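Long-range contacts in dihydrophenazinedicarboxylate synthase (Burkholderia, PDB 4HMW), which catalyses several FMN-dependent, oxygen-consuming oxidations in the terminal steps of core phenazine biosynthesis, releasing hydrogen peroxide: residues Glu29-Leu34 with His183-Trp188; Ala44-Pro49 with Trp104-Gln109; Leu52-Ala57 with Gly96-Leu101. All coordinates share one frame; numbering follows the deposited sequence.

Contact 1: residues Glu29-Leu34 with His183-Trp188. With FMN (flavin mononucleotide), chain C.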
loop_
_atom_site.group_PDB
_atom_site.type_symbol
_atom_site.label_atom_id
_atom_site.label_comp_id
_atom_site.label_asym_id
_atom_site.label_seq_id
_atom_site.Cartn_x
_atom_site.Cartn_y
_atom_site.Cartn_z
ATOM N N GLU B 29 -10.243 -8.463 -20.267
ATOM C CA GLU B 29 -9.996 -7.172 -19.599
ATOM C C GLU B 29 -9.797 -7.379 -18.107
ATOM O O GLU B 29 -10.583 -8.059 -17.471
ATOM C CB GLU B 29 -11.200 -6.228 -19.785
ATOM C CG GLU B 29 -11.530 -5.889 -21.207
ATOM C CD GLU B 29 -10.894 -4.603 -21.662
ATOM O OE1 GLU B 29 -10.164 -3.978 -20.853
ATOM O OE2 GLU B 29 -11.128 -4.201 -22.830
ATOM N N PRO B 30 -8.771 -6.775 -17.532
ATOM C CA PRO B 30 -8.519 -7.034 -16.099
ATOM C C PRO B 30 -9.604 -6.443 -15.170
ATOM O O PRO B 30 -9.880 -6.977 -14.098
ATOM C CB PRO B 30 -7.146 -6.421 -15.864
ATOM C CG PRO B 30 -6.999 -5.378 -16.942
ATOM C CD PRO B 30 -7.722 -5.931 -18.141
ATOM N N ILE B 31 -10.271 -5.366 -15.583
ATOM C CA ILE B 31 -11.288 -4.792 -14.711
ATOM C C ILE B 31 -12.404 -5.797 -14.433
ATOM O O ILE B 31 -12.984 -5.808 -13.340
ATOM C CB ILE B 31 -11.875 -3.508 -15.294
ATOM C CG1 ILE B 31 -10.801 -2.421 -15.391
ATOM C CG2 ILE B 31 -12.980 -3.016 -14.440
ATOM C CD1 ILE B 31 -10.250 -1.952 -14.057
ATOM N N THR B 32 -12.689 -6.658 -15.413
ATOM C CA THR B 32 -13.695 -7.702 -15.229
ATOM C C THR B 32 -13.302 -8.596 -14.040
ATOM O O THR B 32 -14.142 -8.948 -13.215
ATOM C CB THR B 32 -13.823 -8.576 -16.497
ATOM O OG1 THR B 32 -14.233 -7.758 -17.602
ATOM C CG2 THR B 32 -14.811 -9.718 -16.312
ATOM N N LEU B 33 -12.017 -8.943 -13.953
ATOM C CA LEU B 33 -11.527 -9.833 -12.903
ATOM C C LEU B 33 -11.476 -9.086 -11.569
ATOM O O LEU B 33 -11.797 -9.641 -10.524
ATOM C CB LEU B 33 -10.148 -10.400 -13.267
ATOM C CG LEU B 33 -9.552 -11.437 -12.319
ATOM C CD1 LEU B 33 -10.500 -12.601 -12.147
ATOM C CD2 LEU B 33 -8.173 -11.943 -12.777
ATOM N N LEU B 34 -11.094 -7.813 -11.616
ATOM C CA LEU B 34 -11.118 -6.988 -10.410
ATOM C C LEU B 34 -12.503 -6.973 -9.783
ATOM O O LEU B 34 -12.654 -7.152 -8.581
ATOM C CB LEU B 34 -10.647 -5.566 -10.735
ATOM C CG LEU B 34 -10.793 -4.471 -9.682
ATOM C CD1 LEU B 34 -10.022 -4.831 -8.437
ATOM C CD2 LEU B 34 -10.316 -3.113 -10.292
ATOM N N HIS B 183 -2.553 0.652 -16.697
ATOM C CA HIS B 183 -1.823 0.045 -17.821
ATOM C C HIS B 183 -1.226 -1.302 -17.427
ATOM O O HIS B 183 -0.647 -1.995 -18.274
ATOM C CB HIS B 183 -0.700 0.961 -18.330
ATOM C CG HIS B 183 0.367 1.222 -17.325
ATOM N ND1 HIS B 183 0.396 2.369 -16.571
ATOM C CD2 HIS B 183 1.436 0.482 -16.934
ATOM C CE1 HIS B 183 1.430 2.322 -15.747
ATOM N NE2 HIS B 183 2.074 1.187 -15.946
ATOM N N GLU B 184 -1.343 -1.660 -16.144
ATOM C CA GLU B 184 -0.785 -2.924 -15.661
ATOM C C GLU B 184 -1.558 -3.305 -14.418
ATOM O O GLU B 184 -1.833 -2.457 -13.594
ATOM C CB GLU B 184 0.717 -2.800 -15.337
ATOM C CG GLU B 184 1.333 -4.100 -14.828
ATOM C CD GLU B 184 2.823 -3.969 -14.486
ATOM O OE1 GLU B 184 3.452 -5.007 -14.188
ATOM O OE2 GLU B 184 3.385 -2.838 -14.532
ATOM N N MET B 185 -1.939 -4.574 -14.298
ATOM C CA MET B 185 -2.497 -5.106 -13.055
ATOM C C MET B 185 -1.923 -6.465 -12.728
ATOM O O MET B 185 -1.601 -7.214 -13.602
ATOM C CB MET B 185 -4.010 -5.241 -13.158
ATOM C CG MET B 185 -4.660 -3.907 -13.273
ATOM S SD MET B 185 -6.437 -3.911 -13.280
ATOM C CE MET B 185 -6.831 -4.897 -11.917
ATOM N N GLU B 186 -1.790 -6.772 -11.446
ATOM C CA GLU B 186 -1.440 -8.129 -11.054
ATOM C C GLU B 186 -2.416 -8.618 -10.043
ATOM O O GLU B 186 -2.832 -7.866 -9.112
ATOM C CB GLU B 186 -0.037 -8.265 -10.420
ATOM C CG GLU B 186 0.257 -9.782 -10.116
ATOM C CD GLU B 186 1.447 -10.105 -9.184
ATOM O OE1 GLU B 186 2.392 -9.265 -9.033
ATOM O OE2 GLU B 186 1.445 -11.243 -8.623
ATOM N N PHE B 187 -2.785 -9.882 -10.222
ATOM C CA PHE B 187 -3.672 -10.591 -9.313
ATOM C C PHE B 187 -2.846 -11.679 -8.666
ATOM O O PHE B 187 -2.240 -12.493 -9.362
ATOM C CB PHE B 187 -4.809 -11.180 -10.112
ATOM C CG PHE B 187 -5.727 -10.138 -10.694
ATOM C CD1 PHE B 187 -5.398 -9.526 -11.893
ATOM C CD2 PHE B 187 -6.895 -9.776 -10.060
ATOM C CE1 PHE B 187 -6.185 -8.558 -12.430
ATOM C CE2 PHE B 187 -7.714 -8.810 -10.617
ATOM C CZ PHE B 187 -7.348 -8.196 -11.813
ATOM N N TRP B 188 -2.813 -11.691 -7.341
ATOM C CA TRP B 188 -2.004 -12.649 -6.560
ATOM C C TRP B 188 -2.865 -13.393 -5.554
ATOM O O TRP B 188 -3.624 -12.775 -4.827
ATOM C CB TRP B 188 -0.946 -11.860 -5.813
ATOM C CG TRP B 188 0.093 -12.611 -4.992
ATOM C CD1 TRP B 188 1.369 -12.875 -5.366
ATOM C CD2 TRP B 188 -0.040 -13.137 -3.666
ATOM N NE1 TRP B 188 2.057 -13.510 -4.371
ATOM C CE2 TRP B 188 1.231 -13.663 -3.297
ATOM C CE3 TRP B 188 -1.070 -13.156 -2.729
ATOM C CZ2 TRP B 188 1.468 -14.252 -2.065
ATOM C CZ3 TRP B 188 -0.817 -13.724 -1.489
ATOM C CH2 TRP B 188 0.438 -14.262 -1.171
HETATM N N1 FMN C . 7.827 -11.044 -1.143
HETATM C C2 FMN C . 9.146 -10.886 -0.819
HETATM O O2 FMN C . 9.999 -10.873 -1.688
HETATM N N3 FMN C . 9.509 -10.687 0.486
HETATM C C4 FMN C . 8.567 -10.711 1.485
HETATM O O4 FMN C . 8.939 -10.532 2.662
HETATM C C4A FMN C . 7.228 -10.900 1.166
HETATM N N5 FMN C . 6.266 -10.961 2.160
HETATM C C5A FMN C . 4.928 -11.114 1.787
HETATM C C6 FMN C . 3.966 -11.140 2.774
HETATM C C7 FMN C . 2.631 -11.261 2.443
HETATM C C7M FMN C . 1.631 -11.284 3.545
HETATM C C8 FMN C . 2.254 -11.401 1.113
HETATM C C8M FMN C . 0.816 -11.514 0.729
HETATM C C9 FMN C . 3.216 -11.373 0.120
HETATM C C9A FMN C . 4.561 -11.274 0.453
HETATM N N10 FMN C . 5.574 -11.265 -0.542
HETATM C C10 FMN C . 6.880 -11.081 -0.164
HETATM C "C1'" FMN C . 5.308 -11.423 -1.996
HETATM C "C2'" FMN C . 5.168 -10.063 -2.685
HETATM O "O2'" FMN C . 3.905 -9.449 -2.389
HETATM C "C3'" FMN C . 5.319 -10.163 -4.204
HETATM O "O3'" FMN C . 4.352 -11.074 -4.681
HETATM C "C4'" FMN C . 6.745 -10.580 -4.609
HETATM O "O4'" FMN C . 7.672 -10.088 -3.658
HETATM C "C5'" FMN C . 7.070 -10.166 -6.036
HETATM O "O5'" FMN C . 6.877 -8.776 -6.197
HETATM P P FMN C . 7.446 -8.003 -7.474
HETATM O O1P FMN C . 8.951 -7.881 -7.319
HETATM O O2P FMN C . 7.098 -8.835 -8.717
HETATM O O3P FMN C . 6.809 -6.657 -7.428
#

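Contact 2: residues Ala44-Pro49 with Trp104-Gln109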
loop_
_atom_site.group_PDB
_atom_site.type_symbol
_atom_site.label_atom_id
_atom_site.label_comp_id
_atom_site.label_asym_id
_atom_site.label_seq_id
_atom_site.Cartn_x
_atom_site.Cartn_y
_atom_site.Cartn_z
ATOM N N ALA B 44 -16.874 -13.449 1.162
ATOM C CA ALA B 44 -15.930 -13.951 2.153
ATOM C C ALA B 44 -15.857 -13.088 3.408
ATOM O O ALA B 44 -15.092 -13.396 4.321
ATOM C CB ALA B 44 -14.534 -14.067 1.541
ATOM N N ARG B 45 -16.615 -12.000 3.430
ATOM C CA ARG B 45 -16.664 -11.082 4.574
ATOM C C ARG B 45 -15.289 -10.463 4.894
ATOM O O ARG B 45 -14.910 -10.259 6.054
ATOM C CB ARG B 45 -17.276 -11.779 5.788
ATOM C CG ARG B 45 -18.740 -12.226 5.530
ATOM C CD ARG B 45 -19.429 -12.643 6.839
ATOM N NE ARG B 45 -20.790 -12.111 7.009
ATOM C CZ ARG B 45 -21.127 -10.816 6.994
ATOM N NH1 ARG B 45 -20.224 -9.859 6.785
ATOM N NH2 ARG B 45 -22.400 -10.472 7.174
ATOM N N VAL B 46 -14.576 -10.108 3.838
ATOM C CA VAL B 46 -13.356 -9.338 3.988
ATOM C C VAL B 46 -13.629 -7.976 4.638
ATOM O O VAL B 46 -14.536 -7.245 4.224
ATOM C CB VAL B 46 -12.677 -9.124 2.614
ATOM C CG1 VAL B 46 -11.528 -8.101 2.733
ATOM C CG2 VAL B 46 -12.177 -10.463 2.041
ATOM N N ARG B 47 -12.850 -7.630 5.660
ATOM C CA ARG B 47 -12.962 -6.314 6.312
ATOM C C ARG B 47 -12.295 -5.217 5.475
ATOM O O ARG B 47 -11.120 -5.330 5.126
ATOM C CB ARG B 47 -12.313 -6.341 7.700
ATOM C CG ARG B 47 -12.491 -5.064 8.482
ATOM C CD ARG B 47 -12.021 -5.213 9.902
ATOM N NE ARG B 47 -12.370 -4.050 10.708
ATOM C CZ ARG B 47 -12.243 -3.999 12.022
ATOM N NH1 ARG B 47 -11.779 -5.056 12.667
ATOM N NH2 ARG B 47 -12.573 -2.895 12.683
ATOM N N GLU B 48 -13.071 -4.177 5.145
ATOM C CA GLU B 48 -12.603 -3.012 4.364
ATOM C C GLU B 48 -11.843 -3.444 3.106
ATOM O O GLU B 48 -10.639 -3.135 2.945
ATOM C CB GLU B 48 -11.711 -2.077 5.200
ATOM C CG GLU B 48 -12.489 -1.287 6.267
ATOM C CD GLU B 48 -11.600 -0.313 7.057
ATOM O OE1 GLU B 48 -10.703 0.353 6.464
ATOM O OE2 GLU B 48 -11.809 -0.237 8.283
ATOM N N PRO B 49 -12.540 -4.147 2.203
ATOM C CA PRO B 49 -11.863 -4.623 0.996
ATOM C C PRO B 49 -11.416 -3.478 0.080
ATOM O O PRO B 49 -10.490 -3.670 -0.697
ATOM C CB PRO B 49 -12.927 -5.506 0.315
ATOM C CG PRO B 49 -14.238 -5.031 0.829
ATOM C CD PRO B 49 -13.963 -4.559 2.250
ATOM N N TRP B 104 -6.122 -8.446 0.976
ATOM C CA TRP B 104 -7.182 -9.050 1.786
ATOM C C TRP B 104 -6.625 -10.225 2.585
ATOM O O TRP B 104 -6.420 -11.309 2.051
ATOM C CB TRP B 104 -8.306 -9.513 0.876
ATOM C CG TRP B 104 -8.856 -8.432 0.002
ATOM C CD1 TRP B 104 -8.899 -7.085 0.259
ATOM C CD2 TRP B 104 -9.437 -8.610 -1.301
ATOM N NE1 TRP B 104 -9.479 -6.415 -0.807
ATOM C CE2 TRP B 104 -9.813 -7.328 -1.781
ATOM C CE3 TRP B 104 -9.647 -9.722 -2.116
ATOM C CZ2 TRP B 104 -10.403 -7.144 -3.025
ATOM C CZ3 TRP B 104 -10.244 -9.543 -3.358
ATOM C CH2 TRP B 104 -10.581 -8.255 -3.820
ATOM N N ARG B 105 -6.396 -9.995 3.873
ATOM C CA ARG B 105 -5.785 -11.001 4.725
ATOM C C ARG B 105 -6.645 -12.264 4.782
ATOM O O ARG B 105 -6.115 -13.392 4.871
ATOM C CB ARG B 105 -5.603 -10.438 6.150
ATOM C CG ARG B 105 -4.541 -9.375 6.242
ATOM C CD ARG B 105 -4.832 -8.364 7.365
ATOM N NE ARG B 105 -3.686 -7.519 7.722
ATOM C CZ ARG B 105 -3.351 -6.422 7.055
ATOM N NH1 ARG B 105 -4.058 -6.044 6.003
ATOM N NH2 ARG B 105 -2.332 -5.682 7.459
ATOM N N GLU B 106 -7.959 -12.089 4.725
ATOM C CA GLU B 106 -8.885 -13.213 4.935
ATOM C C GLU B 106 -8.826 -14.253 3.824
ATOM O O GLU B 106 -9.042 -15.422 4.081
ATOM C CB GLU B 106 -10.337 -12.719 5.080
ATOM C CG GLU B 106 -10.608 -11.879 6.307
ATOM C CD GLU B 106 -10.444 -10.374 6.068
ATOM O OE1 GLU B 106 -9.684 -9.967 5.145
ATOM O OE2 GLU B 106 -11.098 -9.596 6.820
ATOM N N THR B 107 -8.523 -13.828 2.595
ATOM C CA THR B 107 -8.459 -14.723 1.460
ATOM C C THR B 107 -7.075 -14.884 0.861
ATOM O O THR B 107 -6.916 -15.598 -0.120
ATOM C CB THR B 107 -9.354 -14.233 0.334
ATOM O OG1 THR B 107 -8.896 -12.939 -0.070
ATOM C CG2 THR B 107 -10.826 -14.118 0.796
ATOM N N GLY B 108 -6.082 -14.231 1.436
ATOM C CA GLY B 108 -4.764 -14.302 0.882
ATOM C C GLY B 108 -4.680 -13.778 -0.531
ATOM O O GLY B 108 -4.015 -14.385 -1.385
ATOM N N GLN B 109 -5.283 -12.613 -0.784
ATOM C CA GLN B 109 -5.269 -12.050 -2.141
ATOM C C GLN B 109 -4.749 -10.626 -2.151
ATOM O O GLN B 109 -5.014 -9.835 -1.250
ATOM C CB GLN B 109 -6.695 -12.063 -2.776
ATOM C CG GLN B 109 -7.190 -13.446 -3.129
ATOM C CD GLN B 109 -8.665 -13.425 -3.497
ATOM O OE1 GLN B 109 -9.527 -13.048 -2.699
ATOM N NE2 GLN B 109 -8.971 -13.857 -4.700
HETATM O O HOH W 1 -9.114 -7.283 5.662
#

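Contact 3: residues Leu52-Ala57 with Gly96-Leu101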
loop_
_atom_site.group_PDB
_atom_site.type_symbol
_atom_site.label_atom_id
_atom_site.label_comp_id
_atom_site.label_asym_id
_atom_site.label_seq_id
_atom_site.Cartn_x
_atom_site.Cartn_y
_atom_site.Cartn_z
ATOM N N LEU B 52 -7.396 0.972 -0.400
ATOM C CA LEU B 52 -6.372 0.899 -1.405
ATOM C C LEU B 52 -5.132 1.674 -0.929
ATOM O O LEU B 52 -5.223 2.863 -0.559
ATOM C CB LEU B 52 -6.942 1.566 -2.674
ATOM C CG LEU B 52 -6.087 1.558 -3.952
ATOM C CD1 LEU B 52 -6.076 0.174 -4.552
ATOM C CD2 LEU B 52 -6.583 2.576 -4.961
ATOM N N ALA B 53 -3.981 1.017 -0.910
ATOM C CA ALA B 53 -2.736 1.718 -0.621
ATOM C C ALA B 53 -2.270 2.417 -1.885
ATOM O O ALA B 53 -1.790 1.766 -2.806
ATOM C CB ALA B 53 -1.699 0.738 -0.137
ATOM N N LEU B 54 -2.493 3.740 -1.944
ATOM C CA LEU B 54 -2.201 4.539 -3.138
ATOM C C LEU B 54 -0.846 5.235 -3.058
ATOM O O LEU B 54 -0.636 6.074 -2.182
ATOM C CB LEU B 54 -3.292 5.604 -3.350
ATOM C CG LEU B 54 -3.155 6.425 -4.640
ATOM C CD1 LEU B 54 -3.477 5.610 -5.852
ATOM C CD2 LEU B 54 -4.052 7.617 -4.576
ATOM N N ALA B 55 0.033 4.914 -3.997
ATOM C CA ALA B 55 1.382 5.490 -4.079
ATOM C C ALA B 55 1.472 6.450 -5.254
ATOM O O ALA B 55 0.966 6.169 -6.344
ATOM C CB ALA B 55 2.394 4.386 -4.237
ATOM N N THR B 56 2.114 7.585 -4.988
ATOM C CA THR B 56 2.332 8.644 -5.962
ATOM C C THR B 56 3.799 9.103 -5.762
ATOM O O THR B 56 4.438 8.760 -4.785
ATOM C CB THR B 56 1.377 9.825 -5.746
ATOM O OG1 THR B 56 1.443 10.264 -4.392
ATOM C CG2 THR B 56 -0.053 9.426 -6.091
ATOM N N ALA B 57 4.327 9.879 -6.699
ATOM C CA ALA B 57 5.687 10.379 -6.577
ATOM C C ALA B 57 5.830 11.828 -6.990
ATOM O O ALA B 57 5.064 12.364 -7.807
ATOM C CB ALA B 57 6.649 9.515 -7.332
ATOM N N GLY B 96 1.715 12.280 -12.655
ATOM C CA GLY B 96 0.659 11.452 -13.253
ATOM C C GLY B 96 0.585 9.979 -12.849
ATOM O O GLY B 96 -0.511 9.447 -12.625
ATOM N N TRP B 97 1.735 9.317 -12.795
ATOM C CA TRP B 97 1.768 7.886 -12.500
ATOM C C TRP B 97 1.298 7.621 -11.069
ATOM O O TRP B 97 1.579 8.396 -10.132
ATOM C CB TRP B 97 3.175 7.331 -12.684
ATOM C CG TRP B 97 3.831 7.490 -14.024
ATOM C CD1 TRP B 97 4.924 8.281 -14.283
ATOM C CD2 TRP B 97 3.489 6.861 -15.276
ATOM N NE1 TRP B 97 5.291 8.160 -15.602
ATOM C CE2 TRP B 97 4.424 7.314 -16.240
ATOM C CE3 TRP B 97 2.501 5.961 -15.680
ATOM C CZ2 TRP B 97 4.396 6.889 -17.576
ATOM C CZ3 TRP B 97 2.472 5.541 -17.021
ATOM C CH2 TRP B 97 3.404 6.027 -17.949
ATOM N N ALA B 98 0.566 6.527 -10.895
ATOM C CA ALA B 98 0.166 6.082 -9.566
ATOM C C ALA B 98 0.055 4.573 -9.536
ATOM O O ALA B 98 -0.125 3.912 -10.571
ATOM C CB ALA B 98 -1.130 6.690 -9.156
ATOM N N SER B 99 0.090 4.026 -8.328
ATOM C CA SER B 99 -0.111 2.585 -8.163
ATOM C C SER B 99 -0.958 2.380 -6.940
ATOM O O SER B 99 -0.751 3.035 -5.933
ATOM C CB SER B 99 1.236 1.884 -7.993
ATOM O OG SER B 99 1.048 0.487 -7.861
ATOM N N GLY B 100 -1.918 1.474 -7.031
ATOM C CA GLY B 100 -2.754 1.161 -5.893
ATOM C C GLY B 100 -2.656 -0.313 -5.555
ATOM O O GLY B 100 -2.569 -1.117 -6.447
ATOM N N LEU B 101 -2.673 -0.654 -4.264
ATOM C CA LEU B 101 -2.578 -2.045 -3.847
ATOM C C LEU B 101 -3.729 -2.373 -2.917
ATOM O O LEU B 101 -3.953 -1.676 -1.927
ATOM C CB LEU B 101 -1.231 -2.283 -3.134
ATOM C CG LEU B 101 -0.948 -3.744 -2.736
ATOM C CD1 LEU B 101 -0.744 -4.567 -3.990
ATOM C CD2 LEU B 101 0.282 -3.832 -1.810
HETATM O O HOH W 2 2.233 10.672 -8.975
HETATM O O HOH W 3 4.180 9.317 -9.869
#

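Contact 1: residues Glu29-Leu34 with His183-Trp188
Leu33 covers one face of the Phe187 ring with a single methyl group. Its CD2 lies 3.6 Å from the centroid of the six ring carbons of Phe187 and only 7° off the ring normal, a CH-pi contact centred over the ring. Because Leu33 holds CG anti to its backbone N (chi1 -175°), the branch runs out from the helix across the ring, and its CG comes within 3.6 Å of Phe187 CE2. The two side chains pass in opposite directions, Leu33 pointing toward the strand and Phe187 toward the helix. The far end of the ring reaches the helix backbone, where Phe187 CZ is 3.6 Å from Pro30 O; Leu34 CA lies in the ring plane at its edge.

The first turn of helix 30-43 thus rests on strand 184-189 of the antiparallel sheet of the FMN-binding split barrel of the pyridoxamine 5'-phosphate oxidase family, their local axes 9.9 Å apart and inclined by 37°. With no hydrogen bond between the segments, the contact is apolar, and all six touching residues are buried.

Met185, two residues before Phe187 and on the same side of the strand, lies beside the ring. Its sulfur SD sits 3.7 Å from Pro30 CB, and a bend at chi3 turns the methyl CE to within 4.1 Å of Leu34 CB. Trp37, one turn further along the helix, meets Phe187 edge-to-face. Trp188 instead meets the flavin, its CH2 3.4 Å from the C8M methyl of FMN, while the neighbouring Glu186 forms a salt bridge with Arg198, another residue of that pocket.

Contact 2: residues Ala44-Pro49 with Trp104-Gln109
Trp104, Val46 and Glu106 lose the most surface here, 66 to 67 Å² each, and they divide the contact into an apolar and a polar part. Val46 stands between the other two. Its CG1 methyl lies 3.8 Å from Trp104 CD1 and 3.6 Å from Glu106 OE1, and the valine crosses the indole at about a right angle. Its second methyl, CG2, turns to Thr107 CG2, which also packs on Ala44 CB.

The indole of Trp104 is fixed by its N-H. NE1 donates to Pro49 O at 2.9 Å with an N-H...O angle of 161°; the donor lies in the carbonyl plane on a lone pair, and the oxygen lies close to the ring plane. Pro49 CB packs 4.2 Å from Trp104 CE2.

Glu106 folds back at chi2, which brings its carboxylate to the backbone of Val46 and Arg47. OE2 accepts a nearly straight bond from Arg47 N (2.9 Å, 171°), although the donor comes in 45° out of the carboxylate plane. OE1 receives a water that also donates to Arg47 O, so the carboxylate binds both ends of one residue's backbone, one directly and one through water.

The first loop leads from helix 30-43 to strand 51-57; the second joins strands 97-104 and 109-119 and makes a G1 bulge, with Gly108 and Gln109 both facing Trp104. Arg105 of the second subunit bonds to Arg47 O and Glu48 O, and Glu48 bonds to Tyr103 of that subunit. Arg47 O thus accepts from both the water and the other chain while Arg47 N is taken by Glu106, leaving both backbone polar atoms of this interface residue paired.

Contact 3: residues Leu52-Ala57 with Gly96-Leu101
Trp97 brings its carbonyl O to 4.2 Å from Thr56 CA. Two waters lie between the same Trp97 O and Ala57 N; water 3 donates to the former and accepts weakly from the latter, and water 2 takes a similar place. At Ala98 the methyl CB comes within 3.5 Å of Ala55 O and 4.2 Å of Leu54 CD1.

Ser99 pairs with Ala55 by two backbone bonds. Ala55 N donates to Ser99 O at 2.8 Å with an N-H...O angle of 179°, nearly along the C=O axis; Ser99 N returns a bond to Ala55 O at 3.0 Å. Its hydroxyl OG instead bonds to Ser114 and to Ser65 of the second subunit. Strands 51-57 and 97-104 are thus antiparallel neighbours in the sheet of the split barrel, and the face bearing Ala53 and Ala55 packs on the same alanines of the second subunit.

Gly100, opposite Leu54 in a non-hydrogen-bonded pair, brings the CA atoms to 4.4 Å. Leu52, with CG anti to its backbone N (chi1 -176°), lays CD1 over this bare backbone, 3.6 Å from Gly100 C. Leu101 closes the series: its O accepts from Ala53 N, and its N donates at 143° to Ala53 O, a more bent bond.

The three contacts are nested along the chain: contact 3 lies within the loop closed by contact 2, and contact 1 encloses contact 3 as well as contact 2. Their centres are 15 to 20 Å apart. Helix 30-43 begins in contact 1 and leads into the first loop of contact 2, after which strand 51-57 enters contact 3; strand 97-104 then runs from contact 3 back to contact 2. Contacts 1 and 2 meet where Trp188 CZ3 lies 3.3 Å from Gly108 O, and contacts 1 and 3 where His183 CE1 lies 3.6 Å from Trp97 CZ3. All three reach the second subunit, and the flavin sites are built from both chains of the dimer.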